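Local coordinates for oxidoreductase, 2OG-Fe oxygenase family protein, putative, expressed (Oryza sativa subsp. japonica, PDB 5XOI) that probably acts as an iron-dependent dioxygenase of the AlkB family, its chain forming the 2-oxoglutarate/Fe(II) oxygenase domain of a longer protein, at residues 6-11 with 102-107; 11-16 with 186-191; 160-165 with 206-211; 166-171 with 178-183. One frame throughout, in Å; residues are numbered along the deposited sequence.

Interaction 1: residues 6-11 with 102-107; sequences LQYLRP and EFLRQK
Phe-103 leaves helix 87-106 with CG trans to its backbone N (chi1 169°), and Tyr-8 leaves strand 6-10 with a similar first torsion (chi1 180°), settings that lay the phenylalanine ring against the strand and reach the tyrosine ring toward Leu-104. Over one face of the Phe-103 ring sits Leu-6 CB, 4.0 Å from the ring centroid, a CH-pi contact. The two side chains run alongside in opposing senses, and Leu-6 CD2 reaches back to Phe-103 CB at 3.6 Å. The far end of the ring meets the strand itself: Phe-103 CZ lies 3.6 Å from Leu-6 O, while Phe-103 CE2 touches Tyr-8 CB at 3.9 Å. Leu-104 comes in roughly perpendicular to the Tyr-8 side chain, the Leu-104 CD2 methyl coming up to the ring edge, near its plane, 3.8 Å from Tyr-8 CD2. The hydroxyl of Tyr-8 is held by Glu-115 through a hydrogen bond, which would probably limit how far the ring can shift. No hydrogen bond joins the two segments, and the contact rests on packing. An alanine in place of Phe-103 would take away the ring under Leu-6 and beside Tyr-8, and is likely to leave a gap between strand and helix end. The segment axes pass 9.8 Å apart at 72°, as a helix laid across a strand. This is the sheet-flanking helix packing of the 2-oxoglutarate oxygenase fold, here at the outermost strand of the larger sheet.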
loop_
_atom_site.group_PDB
_atom_site.type_symbol
_atom_site.label_atom_id
_atom_site.label_comp_id
_atom_site.label_asym_id
_atom_site.label_seq_id
_atom_site.Cartn_x
_atom_site.Cartn_y
_atom_site.Cartn_z
ATOM N N LEU A 6 -12.656 2.185 12.233
ATOM C CA LEU A 6 -12.572 2.674 10.862
ATOM C C LEU A 6 -12.668 4.187 10.902
ATOM O O LEU A 6 -13.533 4.747 11.590
ATOM C CB LEU A 6 -13.670 2.093 9.967
ATOM C CG LEU A 6 -13.287 0.783 9.279
ATOM C CD1 LEU A 6 -13.589 -0.399 10.192
ATOM C CD2 LEU A 6 -14.025 0.636 7.955
ATOM N N GLN A 7 -11.774 4.846 10.185
ATOM C CA GLN A 7 -11.632 6.288 10.277
ATOM C C GLN A 7 -11.724 6.899 8.891
ATOM O O GLN A 7 -11.077 6.428 7.954
ATOM C CB GLN A 7 -10.319 6.654 10.962
ATOM C CG GLN A 7 -10.355 6.377 12.457
ATOM C CD GLN A 7 -8.975 6.339 13.067
ATOM O OE1 GLN A 7 -8.052 6.975 12.564
ATOM N NE2 GLN A 7 -8.821 5.588 14.146
ATOM N N TYR A 8 -12.561 7.924 8.768
ATOM C CA TYR A 8 -12.763 8.653 7.526
ATOM C C TYR A 8 -11.747 9.784 7.454
ATOM O O TYR A 8 -11.756 10.686 8.299
ATOM C CB TYR A 8 -14.193 9.192 7.492
ATOM C CG TYR A 8 -14.576 9.983 6.283
ATOM C CD1 TYR A 8 -14.423 11.362 6.252
ATOM C CD2 TYR A 8 -15.126 9.364 5.175
ATOM C CE1 TYR A 8 -14.789 12.095 5.138
ATOM C CE2 TYR A 8 -15.499 10.089 4.064
ATOM C CZ TYR A 8 -15.333 11.455 4.054
ATOM O OH TYR A 8 -15.718 12.174 2.946
ATOM N N LEU A 9 -10.853 9.734 6.465
ATOM C CA LEU A 9 -9.816 10.754 6.379
ATOM C C LEU A 9 -10.172 11.885 5.427
ATOM O O LEU A 9 -9.761 13.027 5.652
ATOM C CB LEU A 9 -8.490 10.128 5.935
ATOM C CG LEU A 9 -7.889 9.047 6.836
ATOM C CD1 LEU A 9 -6.454 8.788 6.412
ATOM C CD2 LEU A 9 -7.961 9.450 8.295
ATOM N N ARG A 10 -10.911 11.581 4.373
ATOM C CA ARG A 10 -11.388 12.529 3.381
ATOM C C ARG A 10 -12.219 11.731 2.385
ATOM O O ARG A 10 -12.221 10.489 2.446
ATOM C CB ARG A 10 -10.231 13.260 2.689
ATOM C CG ARG A 10 -8.997 12.461 2.422
ATOM C CD ARG A 10 -7.979 13.373 1.750
ATOM N NE ARG A 10 -8.346 13.603 0.354
ATOM C CZ ARG A 10 -7.838 14.568 -0.406
ATOM N NH1 ARG A 10 -6.928 15.399 0.093
ATOM N NH2 ARG A 10 -8.239 14.698 -1.665
ATOM N N PRO A 11 -12.945 12.381 1.473
ATOM C CA PRO A 11 -13.826 11.615 0.583
ATOM C C PRO A 11 -13.083 10.516 -0.172
ATOM O O PRO A 11 -12.074 10.753 -0.847
ATOM C CB PRO A 11 -14.400 12.696 -0.340
ATOM C CG PRO A 11 -14.442 13.911 0.518
ATOM C CD PRO A 11 -13.196 13.836 1.360
ATOM N N GLU A 102 -19.312 -0.419 3.703
ATOM C CA GLU A 102 -20.318 -0.507 4.752
ATOM C C GLU A 102 -20.176 0.652 5.727
ATOM O O GLU A 102 -21.174 1.250 6.141
ATOM C CB GLU A 102 -20.200 -1.847 5.480
ATOM C CG GLU A 102 -21.165 -1.998 6.652
ATOM C CD GLU A 102 -22.610 -2.060 6.209
ATOM O OE1 GLU A 102 -22.855 -2.350 5.015
ATOM O OE2 GLU A 102 -23.501 -1.821 7.062
ATOM N N PHE A 103 -18.936 0.985 6.092
ATOM C CA PHE A 103 -18.683 2.152 6.927
ATOM C C PHE A 103 -19.211 3.422 6.265
ATOM O O PHE A 103 -19.901 4.223 6.901
ATOM C CB PHE A 103 -17.177 2.233 7.195
ATOM C CG PHE A 103 -16.714 3.512 7.816
ATOM C CD1 PHE A 103 -17.053 3.827 9.118
ATOM C CD2 PHE A 103 -15.872 4.366 7.120
ATOM C CE1 PHE A 103 -16.596 4.995 9.711
ATOM C CE2 PHE A 103 -15.414 5.540 7.698
ATOM C CZ PHE A 103 -15.778 5.855 9.003
ATOM N N LEU A 104 -18.882 3.627 4.982
ATOM C CA LEU A 104 -19.341 4.822 4.278
ATOM C C LEU A 104 -20.860 4.854 4.148
ATOM O O LEU A 104 -21.461 5.936 4.175
ATOM C CB LEU A 104 -18.693 4.902 2.891
ATOM C CG LEU A 104 -17.160 5.082 2.843
ATOM C CD1 LEU A 104 -16.644 4.801 1.456
ATOM C CD2 LEU A 104 -16.764 6.491 3.249
ATOM N N ARG A 105 -21.492 3.686 3.995
ATOM C CA ARG A 105 -22.953 3.617 4.014
ATOM C C ARG A 105 -23.509 4.129 5.336
ATOM O O ARG A 105 -24.490 4.885 5.369
ATOM C CB ARG A 105 -23.412 2.170 3.799
ATOM C CG ARG A 105 -23.669 1.768 2.376
ATOM C CD ARG A 105 -24.290 0.371 2.315
ATOM N NE ARG A 105 -23.341 -0.698 2.608
ATOM C CZ ARG A 105 -22.517 -1.249 1.720
ATOM N NH1 ARG A 105 -22.491 -0.835 0.454
ATOM N NH2 ARG A 105 -21.705 -2.212 2.105
ATOM N N GLN A 106 -22.911 3.704 6.446
ATOM C CA GLN A 106 -23.469 4.080 7.737
ATOM C C GLN A 106 -23.195 5.540 8.072
ATOM O O GLN A 106 -23.996 6.171 8.765
ATOM C CB GLN A 106 -22.931 3.151 8.826
ATOM C CG GLN A 106 -23.515 1.735 8.736
ATOM C CD GLN A 106 -23.027 0.831 9.846
ATOM O OE1 GLN A 106 -22.735 1.290 10.949
ATOM N NE2 GLN A 106 -22.925 -0.462 9.556
ATOM N N LYS A 107 -22.108 6.106 7.573
ATOM C CA LYS A 107 -21.790 7.495 7.860
ATOM C C LYS A 107 -22.503 8.473 6.937
ATOM O O LYS A 107 -22.313 9.686 7.077
ATOM C CB LYS A 107 -20.275 7.704 7.779
ATOM C CG LYS A 107 -19.503 6.954 8.876
ATOM C CD LYS A 107 -19.843 7.499 10.268
ATOM C CE LYS A 107 -20.258 6.382 11.229
ATOM N NZ LYS A 107 -20.925 6.896 12.467
#

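Interaction 2: residues 11-16 with 186-191; sequences PGMVLL and DVLIFG
Leu-16 and Ile-189 meet obliquely in the apolar layer facing helix 87-106, Leu-16 CD1 lying 4.1 Å from Ile-189 CG1 and also touching Val-187, with Val-14 on the same face. On the other face Met-13 stretches out fully, CG trans to the backbone N (chi1 -173°), which carries its CE to 4.0 Å from Leu-188 CD1. Its CG lies beside Phe-190 CB, the two side chains pointing the same way, and Leu-15 CB completes the layer 4.2 Å from Leu-188 CD1. Between these layers runs an antiparallel ladder of five backbone hydrogen bonds, from Val-187 N and Leu-16 O (3.0 Å) at one end to Gly-191 N and Gly-12 O (2.8 Å) at the other. Gly-12 has a positive phi, and a CB there would collide with Gly-191 O. At the opposite, polar edge Asp-186 turns its carboxylate to Lys-17 in a salt bridge and to the backbone N of Lys-18. The pair forms part of the larger sheet of the double-stranded beta-helix of 2-oxoglutarate oxygenases; Phe-190 points inward from it, its side chain about 5 Å from the manganese ion at the nearest atoms.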
loop_
_atom_site.group_PDB
_atom_site.type_symbol
_atom_site.label_atom_id
_atom_site.label_comp_id
_atom_site.label_asym_id
_atom_site.label_seq_id
_atom_site.Cartn_x
_atom_site.Cartn_y
_atom_site.Cartn_z
ATOM N N PRO A 11 -12.945 12.381 1.473
ATOM C CA PRO A 11 -13.826 11.615 0.583
ATOM C C PRO A 11 -13.083 10.516 -0.172
ATOM O O PRO A 11 -12.074 10.753 -0.847
ATOM C CB PRO A 11 -14.400 12.696 -0.340
ATOM C CG PRO A 11 -14.442 13.911 0.518
ATOM C CD PRO A 11 -13.196 13.836 1.360
ATOM N N GLY A 12 -13.565 9.285 -0.004
ATOM C CA GLY A 12 -12.956 8.131 -0.636
ATOM C C GLY A 12 -11.666 7.664 -0.005
ATOM O O GLY A 12 -10.920 6.912 -0.636
ATOM N N MET A 13 -11.380 8.072 1.234
ATOM C CA MET A 13 -10.153 7.670 1.919
ATOM C C MET A 13 -10.498 7.165 3.314
ATOM O O MET A 13 -10.893 7.947 4.184
ATOM C CB MET A 13 -9.159 8.828 1.990
ATOM C CG MET A 13 -7.801 8.431 2.535
ATOM S SD MET A 13 -6.654 9.797 2.366
ATOM C CE MET A 13 -5.112 8.993 2.817
ATOM N N VAL A 14 -10.325 5.863 3.521
ATOM C CA VAL A 14 -10.729 5.181 4.741
ATOM C C VAL A 14 -9.518 4.444 5.292
ATOM O O VAL A 14 -8.834 3.729 4.554
ATOM C CB VAL A 14 -11.881 4.202 4.473
ATOM C CG1 VAL A 14 -12.173 3.353 5.704
ATOM C CG2 VAL A 14 -13.121 4.975 4.047
ATOM N N LEU A 15 -9.267 4.608 6.591
ATOM C CA LEU A 15 -8.228 3.873 7.302
ATOM C C LEU A 15 -8.892 2.820 8.185
ATOM O O LEU A 15 -9.709 3.152 9.052
ATOM C CB LEU A 15 -7.372 4.820 8.142
ATOM C CG LEU A 15 -6.407 4.174 9.138
ATOM C CD1 LEU A 15 -5.362 3.313 8.420
ATOM C CD2 LEU A 15 -5.728 5.243 9.948
ATOM N N LEU A 16 -8.555 1.558 7.948
ATOM C CA LEU A 16 -9.113 0.431 8.695
ATOM C C LEU A 16 -8.072 0.017 9.735
ATOM O O LEU A 16 -7.066 -0.627 9.411
ATOM C CB LEU A 16 -9.476 -0.716 7.755
ATOM C CG LEU A 16 -10.513 -0.423 6.672
ATOM C CD1 LEU A 16 -9.831 0.129 5.416
ATOM C CD2 LEU A 16 -11.276 -1.677 6.298
ATOM N N ASP A 186 -2.803 -2.157 9.953
ATOM C CA ASP A 186 -3.701 -1.174 9.354
ATOM C C ASP A 186 -3.818 -1.391 7.848
ATOM O O ASP A 186 -2.862 -1.789 7.171
ATOM C CB ASP A 186 -3.220 0.252 9.609
ATOM C CG ASP A 186 -3.361 0.692 11.071
ATOM O OD1 ASP A 186 -3.930 -0.056 11.898
ATOM O OD2 ASP A 186 -2.887 1.812 11.383
ATOM N N VAL A 187 -5.008 -1.127 7.319
ATOM C CA VAL A 187 -5.232 -1.103 5.877
ATOM C C VAL A 187 -5.775 0.268 5.524
ATOM O O VAL A 187 -6.724 0.741 6.152
ATOM C CB VAL A 187 -6.198 -2.207 5.407
ATOM C CG1 VAL A 187 -6.545 -2.013 3.920
ATOM C CG2 VAL A 187 -5.570 -3.565 5.617
ATOM N N LEU A 188 -5.147 0.919 4.552
ATOM C CA LEU A 188 -5.559 2.238 4.088
ATOM C C LEU A 188 -6.075 2.106 2.663
ATOM O O LEU A 188 -5.463 1.412 1.847
ATOM C CB LEU A 188 -4.379 3.218 4.125
ATOM C CG LEU A 188 -4.647 4.592 3.522
ATOM C CD1 LEU A 188 -5.609 5.372 4.409
ATOM C CD2 LEU A 188 -3.336 5.357 3.361
ATOM N N ILE A 189 -7.203 2.751 2.365
ATOM C CA ILE A 189 -7.775 2.751 1.020
ATOM C C ILE A 189 -7.950 4.194 0.581
ATOM O O ILE A 189 -8.502 4.999 1.330
ATOM C CB ILE A 189 -9.126 2.011 0.969
ATOM C CG1 ILE A 189 -8.972 0.578 1.477
ATOM C CG2 ILE A 189 -9.658 2.007 -0.472
ATOM C CD1 ILE A 189 -10.217 -0.258 1.346
ATOM N N PHE A 190 -7.473 4.534 -0.619
ATOM C CA PHE A 190 -7.843 5.809 -1.225
ATOM C C PHE A 190 -8.317 5.597 -2.660
ATOM O O PHE A 190 -7.599 5.029 -3.491
ATOM C CB PHE A 190 -6.724 6.878 -1.134
ATOM C CG PHE A 190 -5.315 6.437 -1.529
ATOM C CD1 PHE A 190 -4.491 5.759 -0.632
ATOM C CD2 PHE A 190 -4.769 6.841 -2.745
ATOM C CE1 PHE A 190 -3.178 5.419 -0.973
ATOM C CE2 PHE A 190 -3.463 6.511 -3.093
ATOM C CZ PHE A 190 -2.667 5.788 -2.211
ATOM N N GLY A 191 -9.545 6.033 -2.938
ATOM C CA GLY A 191 -10.103 5.959 -4.274
ATOM C C GLY A 191 -11.091 7.089 -4.482
ATOM O O GLY A 191 -11.165 8.007 -3.655
#

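Interaction 3: residues 160-165 with 206-211; sequences LGDTAE and PKTAPN
Asp-162 and Thr-208 carry the hydrogen bonds of this contact. OD1 of Asp-162 accepts from two consecutive backbone groups: it turns its anti lone pair to Ala-209 N, 3.0 Å from Asp-162 OD1, whereas Thr-208 N, 3.1 Å from the same oxygen, comes from above the carboxylate plane, 44° out of it. A water extends the grip by one residue, donating to Asp-162 OD2 at 2.7 Å and accepting from Lys-207 N at 2.9 Å. One carboxylate therefore gathers three successive N-H groups of the loop, two directly and one through water. In return, Thr-163 N donates to Thr-208 OG1 over 2.8 Å in a nearly straight bond (168°). With chi1 at 45°, OG1 of Thr-208 stands between its own backbone N and carbonyl carbon, where it meets Thr-163 N and also bonds to the carbonyl O of Lys-205.

Packing adds close contacts: the Ala-209 methyl CB rests 3.4 Å from Gly-161 C, and Ala-209 CA makes a CA-H...O contact with Gly-161 O. Gly-161 adopts backbone angles at which a CB would jam against the carbonyl O of Leu-160. The side chain of Asp-162 also lies about 4 Å, nearest atoms, from that of Arg-223, a residue that binds 2-oxoglutarate.

Asp-162 marks the step from strand 155-161 of the larger sheet to strand 163-169 of the smaller one. The loop fastened to it follows strand 198-205 and leads into helix 211-217, for which Pro-210 holds the N-cap position.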
loop_
_atom_site.group_PDB
_atom_site.type_symbol
_atom_site.label_atom_id
_atom_site.label_comp_id
_atom_site.label_asym_id
_atom_site.label_seq_id
_atom_site.Cartn_x
_atom_site.Cartn_y
_atom_site.Cartn_z
ATOM N N LEU A 160 2.616 -3.461 7.791
ATOM C CA LEU A 160 3.039 -4.478 8.750
ATOM C C LEU A 160 4.401 -4.115 9.317
ATOM O O LEU A 160 5.266 -3.610 8.597
ATOM C CB LEU A 160 3.109 -5.880 8.119
ATOM C CG LEU A 160 1.846 -6.472 7.479
ATOM C CD1 LEU A 160 1.689 -6.008 6.041
ATOM C CD2 LEU A 160 1.901 -7.986 7.530
ATOM N N GLY A 161 4.597 -4.401 10.606
ATOM C CA GLY A 161 5.879 -4.121 11.236
ATOM C C GLY A 161 5.902 -2.781 11.943
ATOM O O GLY A 161 4.934 -2.412 12.612
ATOM N N ASP A 162 7.007 -2.050 11.823
ATOM C CA ASP A 162 7.100 -0.728 12.433
ATOM C C ASP A 162 6.087 0.245 11.831
ATOM O O ASP A 162 5.728 0.160 10.652
ATOM C CB ASP A 162 8.506 -0.165 12.247
ATOM C CG ASP A 162 9.538 -0.876 13.097
ATOM O OD1 ASP A 162 9.182 -1.378 14.196
ATOM O OD2 ASP A 162 10.715 -0.920 12.668
ATOM N N THR A 163 5.659 1.197 12.651
ATOM C CA THR A 163 4.707 2.216 12.225
ATOM C C THR A 163 5.350 3.187 11.242
ATOM O O THR A 163 6.514 3.576 11.406
ATOM C CB THR A 163 4.204 2.968 13.451
ATOM O OG1 THR A 163 3.534 2.046 14.324
ATOM C CG2 THR A 163 3.263 4.124 13.056
ATOM N N ALA A 164 4.593 3.576 10.213
ATOM C CA ALA A 164 5.008 4.632 9.295
ATOM C C ALA A 164 4.250 5.912 9.607
ATOM O O ALA A 164 3.062 5.870 9.915
ATOM C CB ALA A 164 4.734 4.247 7.843
ATOM N N GLU A 165 4.945 7.047 9.530
ATOM C CA GLU A 165 4.304 8.355 9.475
ATOM C C GLU A 165 3.984 8.624 8.005
ATOM O O GLU A 165 4.897 8.753 7.184
ATOM C CB GLU A 165 5.215 9.424 10.084
ATOM C CG GLU A 165 5.463 9.189 11.578
ATOM C CD GLU A 165 6.325 10.257 12.246
ATOM O OE1 GLU A 165 6.333 11.419 11.783
ATOM O OE2 GLU A 165 6.980 9.930 13.262
ATOM N N PRO A 206 10.953 3.628 14.910
ATOM C CA PRO A 206 11.662 2.399 15.275
ATOM C C PRO A 206 11.039 1.739 16.491
ATOM O O PRO A 206 10.433 2.393 17.345
ATOM C CB PRO A 206 13.100 2.868 15.554
ATOM C CG PRO A 206 13.025 4.359 15.685
ATOM C CD PRO A 206 11.832 4.811 14.906
ATOM N N LYS A 207 11.159 0.409 16.530
ATOM C CA LYS A 207 10.779 -0.378 17.704
ATOM C C LYS A 207 9.297 -0.257 18.013
ATOM O O LYS A 207 8.902 -0.226 19.183
ATOM C CB LYS A 207 11.586 0.028 18.941
ATOM C CG LYS A 207 13.064 0.170 18.681
ATOM C CD LYS A 207 13.734 -1.166 18.727
ATOM C CE LYS A 207 13.821 -1.685 20.152
ATOM N NZ LYS A 207 14.361 -3.064 20.127
ATOM N N THR A 208 8.462 -0.171 16.980
ATOM C CA THR A 208 7.023 -0.100 17.189
ATOM C C THR A 208 6.281 -1.343 16.720
ATOM O O THR A 208 5.105 -1.507 17.071
ATOM C CB THR A 208 6.435 1.147 16.501
ATOM O OG1 THR A 208 6.967 1.281 15.172
ATOM C CG2 THR A 208 6.786 2.396 17.300
ATOM N N ALA A 209 6.938 -2.233 15.986
ATOM C CA ALA A 209 6.303 -3.475 15.559
ATOM C C ALA A 209 5.883 -4.309 16.769
ATOM O O ALA A 209 6.615 -4.378 17.762
ATOM C CB ALA A 209 7.256 -4.291 14.681
ATOM N N PRO A 210 4.717 -4.951 16.724
ATOM C CA PRO A 210 4.287 -5.767 17.868
ATOM C C PRO A 210 5.248 -6.922 18.112
ATOM O O PRO A 210 5.745 -7.554 17.177
ATOM C CB PRO A 210 2.899 -6.266 17.454
ATOM C CG PRO A 210 2.463 -5.348 16.367
ATOM C CD PRO A 210 3.704 -4.897 15.663
ATOM N N ASN A 211 5.503 -7.190 19.395
ATOM C CA ASN A 211 6.447 -8.240 19.764
ATOM C C ASN A 211 6.018 -9.595 19.218
ATOM O O ASN A 211 6.853 -10.373 18.746
ATOM C CB ASN A 211 6.583 -8.304 21.285
ATOM C CG ASN A 211 7.554 -9.382 21.741
ATOM O OD1 ASN A 211 7.167 -10.351 22.401
ATOM N ND2 ASN A 211 8.825 -9.213 21.394
HETATM O O HOH W 1 12.690 -1.084 14.505
#

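Interaction 4: residues 166-171 with 178-183; sequences FLYGDV and SKVDLE
Phe-166 and Val-180 pair through two backbone hydrogen bonds, Phe-166 N to Val-180 O at 2.9 Å and the reverse from Val-180 N. A second such pair joins Tyr-168 with Ser-178, its shorter bond running from Ser-178 N to Tyr-168 O (2.7 Å). A water adds to the grip, lying 2.9 Å from Tyr-168 OH and donating to Lys-179 O. These strands form an antiparallel beta hairpin at the border of the smaller sheet of the double-stranded beta-helix, and the Phe-166 side chain comes within about 3 Å of that of the metal ligand His-199. With CG between backbone N and carbonyl carbon (chi1 58°), the Tyr-168 ring folds over its cross-strand partner: Ser-178 CB sits over one face, 3.9 Å from the ring centroid. Val-180 CG1 touches Tyr-168 CE1 at 3.7 Å. A leucine in place of Tyr-168 would lack the hydroxyl and the flat face, and would probably leave the bridging water without one partner and Ser-178 CB poorly covered. Leu-182 slants across Phe-166, its CD1 3.5 Å from Phe-166 CG. On the other face Leu-167 and Lys-179 run alongside each other, Leu-167 CD1 meeting Lys-179 CG at 3.8 Å.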
loop_
_atom_site.group_PDB
_atom_site.type_symbol
_atom_site.label_atom_id
_atom_site.label_comp_id
_atom_site.label_asym_id
_atom_site.label_seq_id
_atom_site.Cartn_x
_atom_site.Cartn_y
_atom_site.Cartn_z
ATOM N N PHE A 166 2.692 8.658 7.666
ATOM C CA PHE A 166 2.217 8.695 6.282
ATOM C C PHE A 166 1.681 10.090 5.989
ATOM O O PHE A 166 0.821 10.593 6.720
ATOM C CB PHE A 166 1.138 7.623 6.069
ATOM C CG PHE A 166 0.610 7.527 4.656
ATOM C CD1 PHE A 166 1.292 6.796 3.687
ATOM C CD2 PHE A 166 -0.602 8.120 4.310
ATOM C CE1 PHE A 166 0.798 6.679 2.400
ATOM C CE2 PHE A 166 -1.105 7.999 3.008
ATOM C CZ PHE A 166 -0.401 7.283 2.059
ATOM N N LEU A 167 2.206 10.725 4.939
ATOM C CA LEU A 167 1.781 12.062 4.551
ATOM C C LEU A 167 0.793 11.964 3.398
ATOM O O LEU A 167 0.944 11.106 2.520
ATOM C CB LEU A 167 2.976 12.920 4.116
ATOM C CG LEU A 167 3.804 13.688 5.152
ATOM C CD1 LEU A 167 3.958 12.960 6.467
ATOM C CD2 LEU A 167 5.162 14.026 4.561
ATOM N N TYR A 168 -0.198 12.855 3.378
ATOM C CA TYR A 168 -1.115 12.893 2.243
ATOM C C TYR A 168 -1.692 14.293 2.068
ATOM O O TYR A 168 -1.892 15.029 3.040
ATOM C CB TYR A 168 -2.259 11.873 2.392
ATOM C CG TYR A 168 -3.097 12.026 3.639
ATOM C CD1 TYR A 168 -2.673 11.499 4.858
ATOM C CD2 TYR A 168 -4.333 12.670 3.591
ATOM C CE1 TYR A 168 -3.460 11.626 6.009
ATOM C CE2 TYR A 168 -5.121 12.809 4.731
ATOM C CZ TYR A 168 -4.681 12.291 5.933
ATOM O OH TYR A 168 -5.473 12.439 7.057
ATOM N N GLY A 169 -1.957 14.651 0.815
ATOM C CA GLY A 169 -2.498 15.964 0.526
ATOM C C GLY A 169 -2.748 16.118 -0.955
ATOM O O GLY A 169 -2.613 15.171 -1.731
ATOM N N ASP A 170 -3.115 17.331 -1.344
ATOM C CA ASP A 170 -3.495 17.569 -2.727
ATOM C C ASP A 170 -2.340 18.042 -3.599
ATOM O O ASP A 170 -2.510 18.118 -4.823
ATOM C CB ASP A 170 -4.611 18.611 -2.797
ATOM C CG ASP A 170 -5.875 18.148 -2.112
ATOM O OD1 ASP A 170 -6.299 17.005 -2.360
ATOM O OD2 ASP A 170 -6.428 18.927 -1.323
ATOM N N VAL A 171 -1.188 18.372 -3.010
ATOM C CA VAL A 171 -0.085 18.987 -3.745
ATOM C C VAL A 171 1.243 18.404 -3.276
ATOM O O VAL A 171 1.343 17.762 -2.226
ATOM C CB VAL A 171 -0.052 20.531 -3.606
ATOM C CG1 VAL A 171 -1.269 21.164 -4.241
ATOM C CG2 VAL A 171 0.122 20.943 -2.143
ATOM N N SER A 178 -1.303 16.445 5.313
ATOM C CA SER A 178 -1.746 15.903 6.593
ATOM C C SER A 178 -0.904 14.672 6.929
ATOM O O SER A 178 -0.262 14.085 6.057
ATOM C CB SER A 178 -3.225 15.519 6.536
ATOM O OG SER A 178 -4.047 16.638 6.231
ATOM N N LYS A 179 -0.933 14.269 8.205
ATOM C CA LYS A 179 -0.182 13.104 8.677
ATOM C C LYS A 179 -1.114 12.126 9.385
ATOM O O LYS A 179 -1.965 12.533 10.179
ATOM C CB LYS A 179 0.951 13.498 9.651
ATOM C CG LYS A 179 1.860 14.639 9.200
ATOM C CD LYS A 179 2.738 15.132 10.361
ATOM C CE LYS A 179 3.528 16.386 9.994
ATOM N NZ LYS A 179 4.231 16.974 11.169
ATOM N N VAL A 180 -0.942 10.834 9.105
ATOM C CA VAL A 180 -1.574 9.772 9.883
ATOM C C VAL A 180 -0.545 8.672 10.100
ATOM O O VAL A 180 0.279 8.390 9.227
ATOM C CB VAL A 180 -2.842 9.209 9.198
ATOM C CG1 VAL A 180 -2.508 8.519 7.863
ATOM C CG2 VAL A 180 -3.572 8.256 10.135
ATOM N N ASP A 181 -0.581 8.057 11.280
ATOM C CA ASP A 181 0.276 6.908 11.532
ATOM C C ASP A 181 -0.364 5.640 10.978
ATOM O O ASP A 181 -1.527 5.334 11.276
ATOM C CB ASP A 181 0.545 6.732 13.023
ATOM C CG ASP A 181 1.503 7.768 13.580
ATOM O OD1 ASP A 181 2.124 8.538 12.818
ATOM O OD2 ASP A 181 1.633 7.800 14.818
ATOM N N LEU A 182 0.410 4.887 10.208
ATOM C CA LEU A 182 -0.007 3.579 9.719
ATOM C C LEU A 182 0.730 2.540 10.550
ATOM O O LEU A 182 1.952 2.389 10.425
ATOM C CB LEU A 182 0.279 3.423 8.227
ATOM C CG LEU A 182 -0.396 4.461 7.317
ATOM C CD1 LEU A 182 0.020 4.245 5.859
ATOM C CD2 LEU A 182 -1.903 4.381 7.449
ATOM N N GLU A 183 -0.010 1.865 11.433
ATOM C CA GLU A 183 0.538 0.892 12.371
ATOM C C GLU A 183 0.357 -0.513 11.819
ATOM O O GLU A 183 -0.433 -0.741 10.908
ATOM C CB GLU A 183 -0.152 0.994 13.737
ATOM C CG GLU A 183 -0.177 2.383 14.338
ATOM C CD GLU A 183 -0.880 2.401 15.682
ATOM O OE1 GLU A 183 -0.194 2.465 16.720
ATOM O OE2 GLU A 183 -2.124 2.338 15.700
HETATM O O HOH W 2 -4.681 13.328 9.671
#

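In the fold
Interactions 1 and 2, with centres 9 Å apart, share Pro-11 and meet where neighbouring strands 6-10 and 13-16 run together at one border of the larger sheet. Interaction 4 belongs to the smaller sheet, 11 Å from interaction 2 centre to centre, and the two touch across the interior, where Leu-188 packs on Phe-166 and Met-13 on Tyr-168. Interaction 3 lies where the chain passes between the sheets, its centre 25 Å from that of interaction 1 and 16 Å from that of interaction 4, whose strand 163-169 it shares. Along the chain, interaction 4 is nested inside interactions 2 and 3, while interactions 1 and 2 cross. Interactions 2 and 4 approach the metal site through Phe-190 and Phe-166; interaction 1 stays at the sheet's outer border.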